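Local coordinates for protein mosquitocidal toxin (PDB 2CB4) that probably transfers ADP-ribose from NAD to target proteins, this chain being the catalytic domain of a larger mosquito-killing bacterial toxin, at residues S28-W31 / L32-M35; D82-P86 / N87-L91; G186-P189 / E190-R193; E197-G201 / E202-I206; P215-L218 / N219-S222. The protein carries 1 engineered substitution. All blocks are in the same frame, centred on the assembly; numbering follows the deposited sequence.

Contact 1: residues S28-W31 / L32-M35; sequences SLTW and LMDM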
loop_
_atom_site.group_PDB
_atom_site.type_symbol
_atom_site.label_atom_id
_atom_site.label_comp_id
_atom_site.label_asym_id
_atom_site.label_seq_id
_atom_site.Cartn_x
_atom_site.Cartn_y
_atom_site.Cartn_z
ATOM N N SER A 28 21.734 -4.725 -24.503
ATOM C CA SER A 28 20.356 -5.010 -24.160
ATOM C C SER A 28 19.816 -3.700 -23.522
ATOM O O SER A 28 18.703 -3.285 -23.809
ATOM C CB SER A 28 20.305 -6.141 -23.133
ATOM O OG SER A 28 18.993 -6.586 -23.085
ATOM N N LEU A 29 20.633 -3.042 -22.681
ATOM C CA LEU A 29 20.281 -1.737 -22.082
ATOM C C LEU A 29 20.634 -0.738 -23.192
ATOM O O LEU A 29 21.719 -0.163 -23.206
ATOM C CB LEU A 29 21.161 -1.470 -20.843
ATOM C CG LEU A 29 21.110 -2.525 -19.723
ATOM C CD1 LEU A 29 21.858 -2.043 -18.471
ATOM C CD2 LEU A 29 19.642 -2.863 -19.402
ATOM N N THR A 30 19.742 -0.619 -24.167
ATOM C CA THR A 30 19.953 0.204 -25.364
ATOM C C THR A 30 20.270 1.682 -25.139
ATOM O O THR A 30 20.914 2.316 -25.966
ATOM C CB THR A 30 18.781 0.063 -26.346
ATOM O OG1 THR A 30 17.570 0.432 -25.676
ATOM C CG2 THR A 30 18.669 -1.384 -26.844
ATOM N N TRP A 31 19.821 2.220 -24.021
ATOM C CA TRP A 31 20.091 3.608 -23.707
ATOM C C TRP A 31 21.581 3.878 -23.497
ATOM O O TRP A 31 22.016 5.023 -23.568
ATOM C CB TRP A 31 19.273 4.062 -22.500
ATOM C CG TRP A 31 19.251 3.082 -21.371
ATOM C CD1 TRP A 31 18.311 2.100 -21.140
ATOM C CD2 TRP A 31 20.194 2.997 -20.290
ATOM N NE1 TRP A 31 18.628 1.421 -19.985
ATOM C CE2 TRP A 31 19.780 1.939 -19.453
ATOM C CE3 TRP A 31 21.362 3.703 -19.965
ATOM C CZ2 TRP A 31 20.466 1.584 -18.309
ATOM C CZ3 TRP A 31 22.062 3.334 -18.828
ATOM C CH2 TRP A 31 21.614 2.280 -18.017
ATOM N N LEU A 32 22.363 2.831 -23.256
ATOM C CA LEU A 32 23.807 2.985 -23.062
ATOM C C LEU A 32 24.500 3.289 -24.382
ATOM O O LEU A 32 25.540 3.934 -24.403
ATOM C CB LEU A 32 24.401 1.671 -22.561
ATOM C CG LEU A 32 24.384 1.368 -21.074
ATOM C CD1 LEU A 32 25.234 0.138 -20.866
ATOM C CD2 LEU A 32 24.933 2.561 -20.290
HETATM N N MSE A 33 23.967 2.752 -25.475
HETATM C CA MSE A 33 24.583 2.907 -26.797
HETATM C C MSE A 33 24.856 4.333 -27.288
HETATM O O MSE A 33 25.759 4.558 -28.104
HETATM C CB MSE A 33 23.920 2.042 -27.868
HETATM C CG MSE A 33 23.632 0.588 -27.522
HETATM SE SE MSE A 33 23.026 -0.336 -29.082
HETATM C CE MSE A 33 21.562 0.731 -29.531
ATOM N N ASP A 34 24.075 5.291 -26.808
ATOM C CA ASP A 34 24.256 6.685 -27.218
ATOM C C ASP A 34 25.117 7.476 -26.222
ATOM O O ASP A 34 25.323 8.687 -26.385
ATOM C CB ASP A 34 22.899 7.366 -27.354
ATOM C CG ASP A 34 22.310 7.219 -28.754
ATOM O OD1 ASP A 34 22.789 6.359 -29.544
ATOM O OD2 ASP A 34 21.386 8.001 -29.063
HETATM N N MSE A 35 25.609 6.790 -25.190
HETATM C CA MSE A 35 26.404 7.425 -24.163
HETATM C C MSE A 35 27.750 6.731 -24.068
HETATM O O MSE A 35 28.318 6.586 -23.002
HETATM C CB MSE A 35 25.553 7.472 -22.902
HETATM C CG MSE A 35 25.664 6.335 -21.927
HETATM SE SE MSE A 35 24.573 6.660 -20.386
HETATM C CE MSE A 35 23.146 7.284 -21.438
#

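Contact 2: residues D82-P86 / N87-L91; sequences DRRPP and NDIFL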
loop_
_atom_site.group_PDB
_atom_site.type_symbol
_atom_site.label_atom_id
_atom_site.label_comp_id
_atom_site.label_asym_id
_atom_site.label_seq_id
_atom_site.Cartn_x
_atom_site.Cartn_y
_atom_site.Cartn_z
ATOM N N ASP A 82 24.710 -20.715 -18.706
ATOM C CA ASP A 82 23.599 -20.088 -17.989
ATOM C C ASP A 82 22.570 -21.147 -17.604
ATOM O O ASP A 82 22.316 -22.092 -18.377
ATOM C CB ASP A 82 22.942 -18.979 -18.867
ATOM C CG ASP A 82 22.335 -17.844 -18.040
ATOM O OD1 ASP A 82 21.375 -18.109 -17.291
ATOM O OD2 ASP A 82 22.793 -16.679 -18.127
ATOM N N ARG A 83 21.978 -20.986 -16.423
ATOM C CA ARG A 83 20.953 -21.933 -15.952
ATOM C C ARG A 83 19.567 -21.602 -16.536
ATOM O O ARG A 83 18.688 -22.437 -16.482
ATOM C CB ARG A 83 20.891 -21.993 -14.403
ATOM C CG ARG A 83 22.203 -22.457 -13.693
ATOM C CD ARG A 83 22.244 -23.957 -13.527
ATOM N NE ARG A 83 23.547 -24.505 -13.129
ATOM C CZ ARG A 83 23.795 -25.813 -13.076
ATOM N NH1 ARG A 83 22.829 -26.656 -13.332
ATOM N NH2 ARG A 83 24.978 -26.284 -12.779
ATOM N N ARG A 84 19.403 -20.409 -17.125
ATOM C CA ARG A 84 18.137 -19.983 -17.719
ATOM C C ARG A 84 17.903 -20.592 -19.096
ATOM O O ARG A 84 18.815 -20.674 -19.902
ATOM C CB ARG A 84 17.999 -18.451 -17.717
ATOM C CG ARG A 84 18.013 -17.854 -16.305
ATOM C CD ARG A 84 18.168 -16.319 -16.355
ATOM N NE ARG A 84 19.498 -15.955 -16.854
ATOM C CZ ARG A 84 19.838 -14.752 -17.291
ATOM N NH1 ARG A 84 18.945 -13.770 -17.283
ATOM N NH2 ARG A 84 21.072 -14.535 -17.745
ATOM N N PRO A 85 16.668 -21.046 -19.354
ATOM C CA PRO A 85 16.366 -21.730 -20.617
ATOM C C PRO A 85 16.052 -20.838 -21.801
ATOM O O PRO A 85 15.844 -19.629 -21.647
ATOM C CB PRO A 85 15.173 -22.601 -20.242
ATOM C CG PRO A 85 14.427 -21.730 -19.202
ATOM C CD PRO A 85 15.472 -20.966 -18.466
ATOM N N PRO A 86 16.009 -21.447 -22.994
ATOM C CA PRO A 86 15.746 -20.700 -24.232
ATOM C C PRO A 86 14.485 -19.816 -24.249
ATOM O O PRO A 86 14.494 -18.750 -24.877
ATOM C CB PRO A 86 15.696 -21.788 -25.329
ATOM C CG PRO A 86 16.038 -23.049 -24.707
ATOM C CD PRO A 86 16.200 -22.896 -23.230
ATOM N N ASN A 87 13.405 -20.256 -23.596
ATOM C CA ASN A 87 12.156 -19.462 -23.562
ATOM C C ASN A 87 12.357 -18.117 -22.883
ATOM O O ASN A 87 11.601 -17.181 -23.112
ATOM C CB ASN A 87 10.972 -20.224 -22.957
ATOM C CG ASN A 87 10.401 -21.227 -23.911
ATOM O OD1 ASN A 87 10.855 -21.347 -25.057
ATOM N ND2 ASN A 87 9.390 -21.944 -23.468
ATOM N N ASP A 88 13.396 -18.035 -22.067
ATOM C CA ASP A 88 13.786 -16.794 -21.419
ATOM C C ASP A 88 14.874 -16.079 -22.328
ATOM O O ASP A 88 14.630 -15.033 -22.894
ATOM C CB ASP A 88 14.357 -17.097 -20.020
ATOM C CG ASP A 88 14.758 -15.833 -19.262
ATOM O OD1 ASP A 88 14.666 -14.726 -19.840
ATOM O OD2 ASP A 88 15.134 -15.924 -18.088
ATOM N N ILE A 89 16.047 -16.701 -22.465
ATOM C CA ILE A 89 17.178 -16.163 -23.218
ATOM C C ILE A 89 16.980 -15.799 -24.695
ATOM O O ILE A 89 17.405 -14.707 -25.120
ATOM C CB ILE A 89 18.476 -17.016 -23.000
ATOM C CG1 ILE A 89 18.750 -17.222 -21.483
ATOM C CG2 ILE A 89 19.684 -16.385 -23.755
ATOM C CD1 ILE A 89 18.795 -15.908 -20.667
ATOM N N PHE A 90 16.343 -16.678 -25.472
ATOM C CA PHE A 90 16.113 -16.393 -26.901
ATOM C C PHE A 90 15.046 -15.314 -27.068
ATOM O O PHE A 90 14.870 -14.760 -28.152
ATOM C CB PHE A 90 15.694 -17.638 -27.696
ATOM C CG PHE A 90 16.816 -18.601 -27.981
ATOM C CD1 PHE A 90 18.110 -18.309 -27.636
ATOM C CD2 PHE A 90 16.556 -19.832 -28.584
ATOM C CE1 PHE A 90 19.133 -19.217 -27.883
ATOM C CE2 PHE A 90 17.590 -20.733 -28.821
ATOM C CZ PHE A 90 18.870 -20.418 -28.482
ATOM N N LEU A 91 14.320 -15.029 -25.994
ATOM C CA LEU A 91 13.293 -14.005 -26.051
ATOM C C LEU A 91 13.834 -12.653 -25.565
ATOM O O LEU A 91 13.584 -11.629 -26.170
ATOM C CB LEU A 91 12.107 -14.412 -25.181
ATOM C CG LEU A 91 10.994 -13.349 -25.055
ATOM C CD1 LEU A 91 10.279 -13.107 -26.386
ATOM C CD2 LEU A 91 9.969 -13.694 -23.972
#

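Contact 3: residues G186-P189 / E190-R193; sequences GIRP and EFIR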
loop_
_atom_site.group_PDB
_atom_site.type_symbol
_atom_site.label_atom_id
_atom_site.label_comp_id
_atom_site.label_asym_id
_atom_site.label_seq_id
_atom_site.Cartn_x
_atom_site.Cartn_y
_atom_site.Cartn_z
ATOM N N GLY A 186 24.870 -5.826 -21.649
ATOM C CA GLY A 186 24.381 -7.132 -22.065
ATOM C C GLY A 186 24.392 -7.376 -23.570
ATOM O O GLY A 186 25.033 -6.647 -24.333
ATOM N N ILE A 187 23.672 -8.422 -23.971
ATOM C CA ILE A 187 23.598 -8.897 -25.340
ATOM C C ILE A 187 22.147 -9.199 -25.761
ATOM O O ILE A 187 21.460 -9.980 -25.117
ATOM C CB ILE A 187 24.410 -10.222 -25.415
ATOM C CG1 ILE A 187 25.806 -10.019 -24.808
ATOM C CG2 ILE A 187 24.438 -10.823 -26.835
ATOM C CD1 ILE A 187 26.552 -11.310 -24.498
ATOM N N ARG A 188 21.699 -8.602 -26.862
ATOM C CA ARG A 188 20.352 -8.844 -27.373
ATOM C C ARG A 188 20.232 -10.259 -27.960
ATOM O O ARG A 188 21.223 -10.833 -28.397
ATOM C CB ARG A 188 20.014 -7.769 -28.386
ATOM C CG ARG A 188 19.924 -6.393 -27.705
ATOM C CD ARG A 188 19.295 -5.350 -28.627
ATOM N NE ARG A 188 19.942 -5.294 -29.944
ATOM C CZ ARG A 188 21.019 -4.565 -30.234
ATOM N NH1 ARG A 188 21.604 -3.843 -29.296
ATOM N NH2 ARG A 188 21.524 -4.566 -31.458
ATOM N N PRO A 189 19.021 -10.831 -27.963
ATOM C CA PRO A 189 18.845 -12.220 -28.432
ATOM C C PRO A 189 19.225 -12.524 -29.874
ATOM O O PRO A 189 19.532 -13.681 -30.223
ATOM C CB PRO A 189 17.346 -12.491 -28.171
ATOM C CG PRO A 189 16.708 -11.139 -28.111
ATOM C CD PRO A 189 17.735 -10.229 -27.523
ATOM N N GLU A 190 19.181 -11.517 -30.736
ATOM C CA GLU A 190 19.529 -11.744 -32.154
ATOM C C GLU A 190 21.011 -12.094 -32.367
ATOM O O GLU A 190 21.398 -12.523 -33.433
ATOM C CB GLU A 190 19.054 -10.589 -33.058
ATOM C CG GLU A 190 19.739 -9.236 -32.805
ATOM C CD GLU A 190 18.989 -8.364 -31.842
ATOM O OE1 GLU A 190 18.210 -8.907 -31.030
ATOM O OE2 GLU A 190 19.197 -7.124 -31.887
ATOM N N PHE A 191 21.824 -11.943 -31.327
ATOM C CA PHE A 191 23.254 -12.284 -31.369
ATOM C C PHE A 191 23.545 -13.672 -30.766
ATOM O O PHE A 191 24.708 -14.078 -30.648
ATOM C CB PHE A 191 24.050 -11.211 -30.628
ATOM C CG PHE A 191 23.881 -9.850 -31.239
ATOM C CD1 PHE A 191 24.148 -9.667 -32.613
ATOM C CD2 PHE A 191 23.396 -8.781 -30.497
ATOM C CE1 PHE A 191 23.951 -8.425 -33.209
ATOM C CE2 PHE A 191 23.195 -7.548 -31.092
ATOM C CZ PHE A 191 23.456 -7.371 -32.465
ATOM N N ILE A 192 22.485 -14.380 -30.372
ATOM C CA ILE A 192 22.603 -15.704 -29.770
ATOM C C ILE A 192 22.110 -16.689 -30.801
ATOM O O ILE A 192 20.926 -16.717 -31.152
ATOM C CB ILE A 192 21.824 -15.808 -28.416
ATOM C CG1 ILE A 192 22.043 -14.528 -27.581
ATOM C CG2 ILE A 192 22.235 -17.064 -27.654
ATOM C CD1 ILE A 192 21.255 -14.484 -26.265
ATOM N N ARG A 193 23.049 -17.458 -31.339
ATOM C CA ARG A 193 22.732 -18.383 -32.403
ATOM C C ARG A 193 22.099 -19.699 -31.995
ATOM O O ARG A 193 21.231 -20.224 -32.680
ATOM C CB ARG A 193 23.980 -18.667 -33.271
ATOM C CG ARG A 193 23.590 -19.512 -34.515
ATOM C CD ARG A 193 24.634 -19.459 -35.590
ATOM N NE ARG A 193 25.764 -20.305 -35.245
ATOM C CZ ARG A 193 26.832 -20.480 -36.007
ATOM N NH1 ARG A 193 26.910 -19.880 -37.173
ATOM N NH2 ARG A 193 27.822 -21.264 -35.605
HETATM O O HOH W 1 20.236 -5.693 -33.748
#

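Contact 4: residues E197-G201 / E202-I206; sequences EYHNG and EIVRI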
loop_
_atom_site.group_PDB
_atom_site.type_symbol
_atom_site.label_atom_id
_atom_site.label_comp_id
_atom_site.label_asym_id
_atom_site.label_seq_id
_atom_site.Cartn_x
_atom_site.Cartn_y
_atom_site.Cartn_z
ATOM N N GLU A 197 21.590 -27.850 -24.459
ATOM C CA GLU A 197 20.920 -28.105 -23.193
ATOM C C GLU A 197 21.566 -29.365 -22.608
ATOM O O GLU A 197 21.492 -30.443 -23.192
ATOM C CB GLU A 197 19.429 -28.352 -23.405
ATOM C CG GLU A 197 18.710 -28.737 -22.146
ATOM C CD GLU A 197 17.207 -28.774 -22.319
ATOM O OE1 GLU A 197 16.694 -28.333 -23.369
ATOM O OE2 GLU A 197 16.536 -29.251 -21.396
ATOM N N TYR A 198 22.202 -29.228 -21.444
ATOM C CA TYR A 198 22.845 -30.381 -20.770
ATOM C C TYR A 198 22.032 -30.782 -19.558
ATOM O O TYR A 198 21.557 -29.914 -18.820
ATOM C CB TYR A 198 24.220 -29.981 -20.208
ATOM C CG TYR A 198 25.289 -29.689 -21.236
ATOM C CD1 TYR A 198 26.093 -30.708 -21.726
ATOM C CD2 TYR A 198 25.539 -28.382 -21.677
ATOM C CE1 TYR A 198 27.101 -30.455 -22.674
ATOM C CE2 TYR A 198 26.567 -28.115 -22.608
ATOM C CZ TYR A 198 27.346 -29.158 -23.091
ATOM O OH TYR A 198 28.366 -28.928 -24.010
ATOM N N HIS A 199 21.932 -32.090 -19.320
ATOM C CA HIS A 199 21.278 -32.648 -18.115
ATOM C C HIS A 199 22.352 -33.563 -17.555
ATOM O O HIS A 199 22.823 -34.469 -18.254
ATOM C CB HIS A 199 20.038 -33.496 -18.458
ATOM C CG HIS A 199 18.882 -32.695 -18.979
ATOM N ND1 HIS A 199 17.626 -33.233 -19.168
ATOM C CD2 HIS A 199 18.801 -31.403 -19.378
ATOM C CE1 HIS A 199 16.822 -32.304 -19.659
ATOM N NE2 HIS A 199 17.505 -31.183 -19.784
ATOM N N ASN A 200 22.797 -33.288 -16.335
ATOM C CA ASN A 200 23.858 -34.076 -15.698
ATOM C C ASN A 200 25.152 -34.140 -16.502
ATOM O O ASN A 200 25.848 -35.173 -16.474
ATOM C CB ASN A 200 23.420 -35.511 -15.385
ATOM C CG ASN A 200 22.049 -35.582 -14.802
ATOM O OD1 ASN A 200 21.335 -36.565 -14.999
ATOM N ND2 ASN A 200 21.641 -34.527 -14.118
ATOM N N GLY A 201 25.472 -33.060 -17.226
ATOM C CA GLY A 201 26.714 -33.000 -17.988
ATOM C C GLY A 201 26.647 -33.650 -19.333
ATOM O O GLY A 201 27.663 -33.735 -20.018
ATOM N N GLU A 202 25.448 -34.094 -19.719
ATOM C CA GLU A 202 25.201 -34.746 -21.028
ATOM C C GLU A 202 24.271 -33.909 -21.902
ATOM O O GLU A 202 23.244 -33.431 -21.424
ATOM C CB GLU A 202 24.553 -36.127 -20.808
ATOM C CG GLU A 202 25.439 -37.103 -20.016
ATOM C CD GLU A 202 26.804 -37.340 -20.678
ATOM O OE1 GLU A 202 26.851 -37.727 -21.864
ATOM O OE2 GLU A 202 27.836 -37.149 -20.001
ATOM N N ILE A 203 24.608 -33.766 -23.183
ATOM C CA ILE A 203 23.783 -33.010 -24.127
ATOM C C ILE A 203 22.520 -33.799 -24.438
ATOM O O ILE A 203 22.590 -34.972 -24.814
ATOM C CB ILE A 203 24.524 -32.691 -25.456
ATOM C CG1 ILE A 203 25.835 -31.972 -25.161
ATOM C CG2 ILE A 203 23.724 -31.687 -26.303
ATOM C CD1 ILE A 203 26.735 -31.814 -26.437
ATOM N N VAL A 204 21.366 -33.156 -24.270
ATOM C CA VAL A 204 20.095 -33.822 -24.528
ATOM C C VAL A 204 19.346 -33.099 -25.652
ATOM O O VAL A 204 18.431 -33.651 -26.250
ATOM C CB VAL A 204 19.223 -33.944 -23.229
ATOM C CG1 VAL A 204 19.968 -34.729 -22.142
ATOM C CG2 VAL A 204 18.818 -32.584 -22.729
ATOM N N ARG A 205 19.785 -31.884 -25.983
ATOM C CA ARG A 205 19.137 -31.137 -27.038
ATOM C C ARG A 205 19.963 -29.966 -27.502
ATOM O O ARG A 205 20.677 -29.348 -26.713
ATOM C CB ARG A 205 17.796 -30.624 -26.531
ATOM C CG ARG A 205 17.004 -29.818 -27.516
ATOM C CD ARG A 205 15.553 -29.835 -27.084
ATOM N NE ARG A 205 14.885 -31.065 -27.492
ATOM C CZ ARG A 205 13.976 -31.717 -26.761
ATOM N NH1 ARG A 205 13.631 -31.266 -25.563
ATOM N NH2 ARG A 205 13.430 -32.836 -27.225
ATOM N N ILE A 206 19.821 -29.649 -28.789
ATOM C CA ILE A 206 20.488 -28.510 -29.405
ATOM C C ILE A 206 19.375 -27.596 -29.898
ATOM O O ILE A 206 18.506 -28.029 -30.640
ATOM C CB ILE A 206 21.383 -28.922 -30.601
ATOM C CG1 ILE A 206 22.502 -29.845 -30.104
ATOM C CG2 ILE A 206 21.989 -27.663 -31.284
ATOM C CD1 ILE A 206 23.179 -30.634 -31.199
HETATM O O HOH W 2 14.273 -29.574 -23.828
#

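Contact 5: residues P215-L218 / N219-S222; sequences PSTL and NDVS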
loop_
_atom_site.group_PDB
_atom_site.type_symbol
_atom_site.label_atom_id
_atom_site.label_comp_id
_atom_site.label_asym_id
_atom_site.label_seq_id
_atom_site.Cartn_x
_atom_site.Cartn_y
_atom_site.Cartn_z
ATOM N N PRO A 215 20.863 -15.680 -40.417
ATOM C CA PRO A 215 20.184 -16.969 -40.571
ATOM C C PRO A 215 20.770 -17.943 -41.577
ATOM O O PRO A 215 20.458 -19.137 -41.544
ATOM C CB PRO A 215 18.746 -16.585 -40.990
ATOM C CG PRO A 215 18.685 -15.093 -41.007
ATOM C CD PRO A 215 20.055 -14.546 -40.925
ATOM N N SER A 216 21.589 -17.454 -42.493
ATOM C CA SER A 216 22.184 -18.353 -43.498
ATOM C C SER A 216 23.252 -19.257 -42.881
ATOM O O SER A 216 23.644 -20.272 -43.473
ATOM C CB SER A 216 22.763 -17.563 -44.683
ATOM O OG SER A 216 23.840 -16.743 -44.264
ATOM N N THR A 217 23.712 -18.907 -41.677
ATOM C CA THR A 217 24.723 -19.734 -40.995
ATOM C C THR A 217 24.130 -20.780 -40.031
ATOM O O THR A 217 24.873 -21.565 -39.452
ATOM C CB THR A 217 25.709 -18.874 -40.203
ATOM O OG1 THR A 217 25.022 -18.273 -39.090
ATOM C CG2 THR A 217 26.323 -17.759 -41.106
ATOM N N LEU A 218 22.804 -20.806 -39.873
ATOM C CA LEU A 218 22.178 -21.746 -38.931
ATOM C C LEU A 218 22.578 -23.208 -39.117
ATOM O O LEU A 218 22.689 -23.971 -38.148
ATOM C CB LEU A 218 20.655 -21.546 -38.813
ATOM C CG LEU A 218 20.215 -20.151 -38.334
ATOM C CD1 LEU A 218 18.701 -20.033 -38.285
ATOM C CD2 LEU A 218 20.845 -19.765 -37.021
ATOM N N ASN A 219 22.822 -23.598 -40.361
ATOM C CA ASN A 219 23.220 -24.988 -40.636
ATOM C C ASN A 219 24.638 -25.308 -40.193
ATOM O O ASN A 219 25.022 -26.470 -40.161
ATOM C CB ASN A 219 23.031 -25.327 -42.112
ATOM C CG ASN A 219 21.588 -25.581 -42.452
ATOM O OD1 ASN A 219 21.043 -24.984 -43.379
ATOM N ND2 ASN A 219 20.938 -26.426 -41.653
ATOM N N ASP A 220 25.405 -24.281 -39.840
ATOM C CA ASP A 220 26.778 -24.489 -39.387
ATOM C C ASP A 220 26.834 -24.878 -37.915
ATOM O O ASP A 220 27.909 -25.172 -37.395
ATOM C CB ASP A 220 27.631 -23.225 -39.590
ATOM C CG ASP A 220 27.718 -22.792 -41.043
ATOM O OD1 ASP A 220 27.479 -23.625 -41.956
ATOM O OD2 ASP A 220 28.033 -21.601 -41.260
ATOM N N VAL A 221 25.693 -24.820 -37.226
ATOM C CA VAL A 221 25.663 -25.172 -35.823
ATOM C C VAL A 221 26.012 -26.661 -35.700
ATOM O O VAL A 221 25.370 -27.550 -36.297
ATOM C CB VAL A 221 24.307 -24.839 -35.134
ATOM C CG1 VAL A 221 24.290 -25.411 -33.705
ATOM C CG2 VAL A 221 24.039 -23.332 -35.148
ATOM N N SER A 222 27.062 -26.907 -34.933
ATOM C CA SER A 222 27.594 -28.246 -34.711
ATOM C C SER A 222 27.125 -28.895 -33.408
ATOM O O SER A 222 26.676 -28.233 -32.479
ATOM C CB SER A 222 29.144 -28.173 -34.677
ATOM O OG SER A 222 29.603 -27.126 -33.814
HETATM O O HOH W 3 20.911 -21.924 -42.718
#

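Contact 1: residues S28-W31 / L32-M35
A chi1 of 44° holds the W31 indole between its own backbone N and carbonyl carbon, while L32, with CG beside its backbone N (chi1 -85°), runs alongside it in the same direction. The two side chains therefore meet as a branched aliphatic group against an aromatic face: L32 CG stands 4.2 Å from the centroid of the W31 six-membered ring, a CH-pi contact. L29 CB covers the same face toward its rim, and L29 CB and L32 CG lie 4.3 Å apart. Selenomethionine M35 approaches from another direction, its CE at the W31 ring edge and 3.3 Å from W31 O. Beneath the side chains, two backbone bonds each run from a residue to the one three before it: L32 N to L29 O at 3.1 Å and M33 N to T30 O, also 3.1 Å. M33, likewise selenomethionine, bends at chi3 so that CE comes back to 4.0 Å from T30 O; its own carbonyl accepts from N21 ND2. T117 and N113 of the second subunit pack on T30 and M33, and E107 of that subunit on W31. The segment is thus part of a subunit interface. It is a lead-in to a helix: an inverse gamma turn centred on L29, then overlapping four-residue turns closed at L32 and M33, and another closed by M35 N to L32 O, M35 being the N-cap of helix 36-44.

Contact 2: residues D82-P86 / N87-L91
R84 and I89 cross nearly at right angles where an Asx turn leads into helix 86-92. From R84 CB the chain passes D88: CB, CG and CD each touch D88 OD2, with CD nearest at 3.5 Å. A bend at chi3 (-68°) then turns the edge of the guanidinium to D82, which it grips side-on, NE to D82 OD1 at 2.9 Å and NH2 to D82 OD2 at 2.8 Å. D82 OD1 also accepts R84 N, closing the Asx turn, so this oxygen accepts from both the backbone N and NE of the arginine; D82 OD2 has a further salt bridge to R80. R84 CZ lies 3.7 Å from I89 CD1, which sits over the centre of the guanidinium face. NH1 stays 4.5 Å from D88 OD2, beyond a salt bridge, and D88 OD1 instead accepts from N92 ND2. The helix starts on P85, the N-cap, whose carbonyl oxygen receives both D88 N and I89 N, each at 3.0 Å. N87 points its amide to W232, N240 and H236. One residue on from the I89 bond, F90 N bonds to P86 O, and P86 CB rests over the F90 ring face, 4.3 Å from its centroid and 25° off the normal.

Contact 3: residues G186-P189 / E190-R193
Extended through I187 and R188, the backbone tightens into a 3-10 turn at P189-F191, closed by F191 N to R188 O (3.2 Å) and I192 N to P189 O (3.0 Å), before strand 192-199 begins. Across this turn R188 and E190 form a salt bridge: R188 NE reaches E190 OE2 at 2.8 Å, with the oxygen close to the guanidinium plane but the nitrogen 36° above the carboxylate plane. E190 gets there by folding back, chi1 66° followed by a bend at chi2 (-93°). A water completes a small ring, donating to E190 OE2 at 2.6 Å and accepting from R188 NH2 at 2.9 Å. The F191 ring turns its edge to the arginine, CE2 lying 3.4 Å from R188 NH2 over one guanidinium face; E190 CG covers a face of the ring itself. R188 NH1 donates to the carbonyls of Q25 and A27, tying in the N-terminal segment. On the apolar side, I187 CG2 packs against F191 CB at 3.8 Å, and I192 meets I89 and F90 of helix 86-92. The arrangement is a buried 3-10 entry into strand 192-199, part of the main sheet of the ADP-ribosyltransferase domain.

Contact 4: residues E197-G201 / E202-I206
H199 and E202 flank a type I' turn that closes the beta hairpin of strands 192-199 and 202-208; N200 and G201 fill its corners with the positive phi angles this turn demands. The hydrogen-bonded pair exchanges H199 N to E202 O (2.8 Å) and E202 N to H199 O (3.0 Å). Farther along, V204 and R205 both face E197 in a classic beta bulge: E197 O takes V204 N and E197 N gives to R205 O, both at 2.9 Å and nearly along the C=O axis. On the E197 side chain, fully extended, each carboxylate oxygen has partners. OE2 accepts H199 NE2 at 2.7 Å on its anti side, tilted out of the carboxylate plane, and also N241 ND2; OE1 accepts W207 NE1 and a water at 2.8 Å that in turn accepts from R205 NH1. R205 NE donates to S228 OG. The water thus bridges two opposite charges that do not touch directly. Y198 and I203 point together to the other face of the sheet, Y198 packing there on I151 and R153. V204, in the bulge, lies over the imidazole that bonds to E197: V204 CG2 is 3.5 Å from the centroid of the H199 ring and only 9° off its normal.

Contact 5: residues P215-L218 / N219-S222
D220 N to T217 O, 2.8 Å, is the shortest bond of this 3-10 segment, residues 215-220, which unwinds into loop at V221. The next repeats it one residue on, V221 N to L218 O at 3.3 Å, with an N-H...O angle of 164°. The first turn, L218 N to P215 O, is bonded weakly. A water also sits by this turn: it lies 3.1 Å from both P215 O and N219 OD1, has more acceptors around it than protons to give, and takes a weak bond from N219 N. It thereby links the start of the segment to the N219 side chain. T217 OG1 works away from the turn, accepting from R193 NH1 on strand 192-199 and bonding to N214 O; this pins the segment to the sheet beneath. The D220 carboxylate folds back along the turn, chi1 -60°, so that OD2 comes within 3.7 Å of T217 CB. N219 and D220 lie on the solvent side. The inner side is apolar: L218 packs on F212, I208 and the stem of R193, and V221, the buried residue of the group, on I206, I208 and R193. After the turn, S222 O is bonded to Y196 OH. V221 carries CG1 anti to its backbone N (chi1 172°), which leaves CG2 beside that N and 3.4 Å from L218 O.

Overall arrangement
All five contacts are local and follow one another in series, none nesting or crossing. Contact 1 turns the N-terminal segment into helix 36-44. Contact 2 closes the passage from strand 78-82 into helix 86-92. Contact 3, entering strand 192-199, touches both: S28 and M33 lie against R188, and F90 and L91 against P189. Contacts 1 to 3 all also touch the second subunit. Contact 4 adjoins contact 3 in sequence and closes the hairpin at the far end of the same strand, about 34 Å from contact 1 between centres. Contact 5 covers this hairpin's other end, lying on the start of strand 192-199 and on strand 202-208.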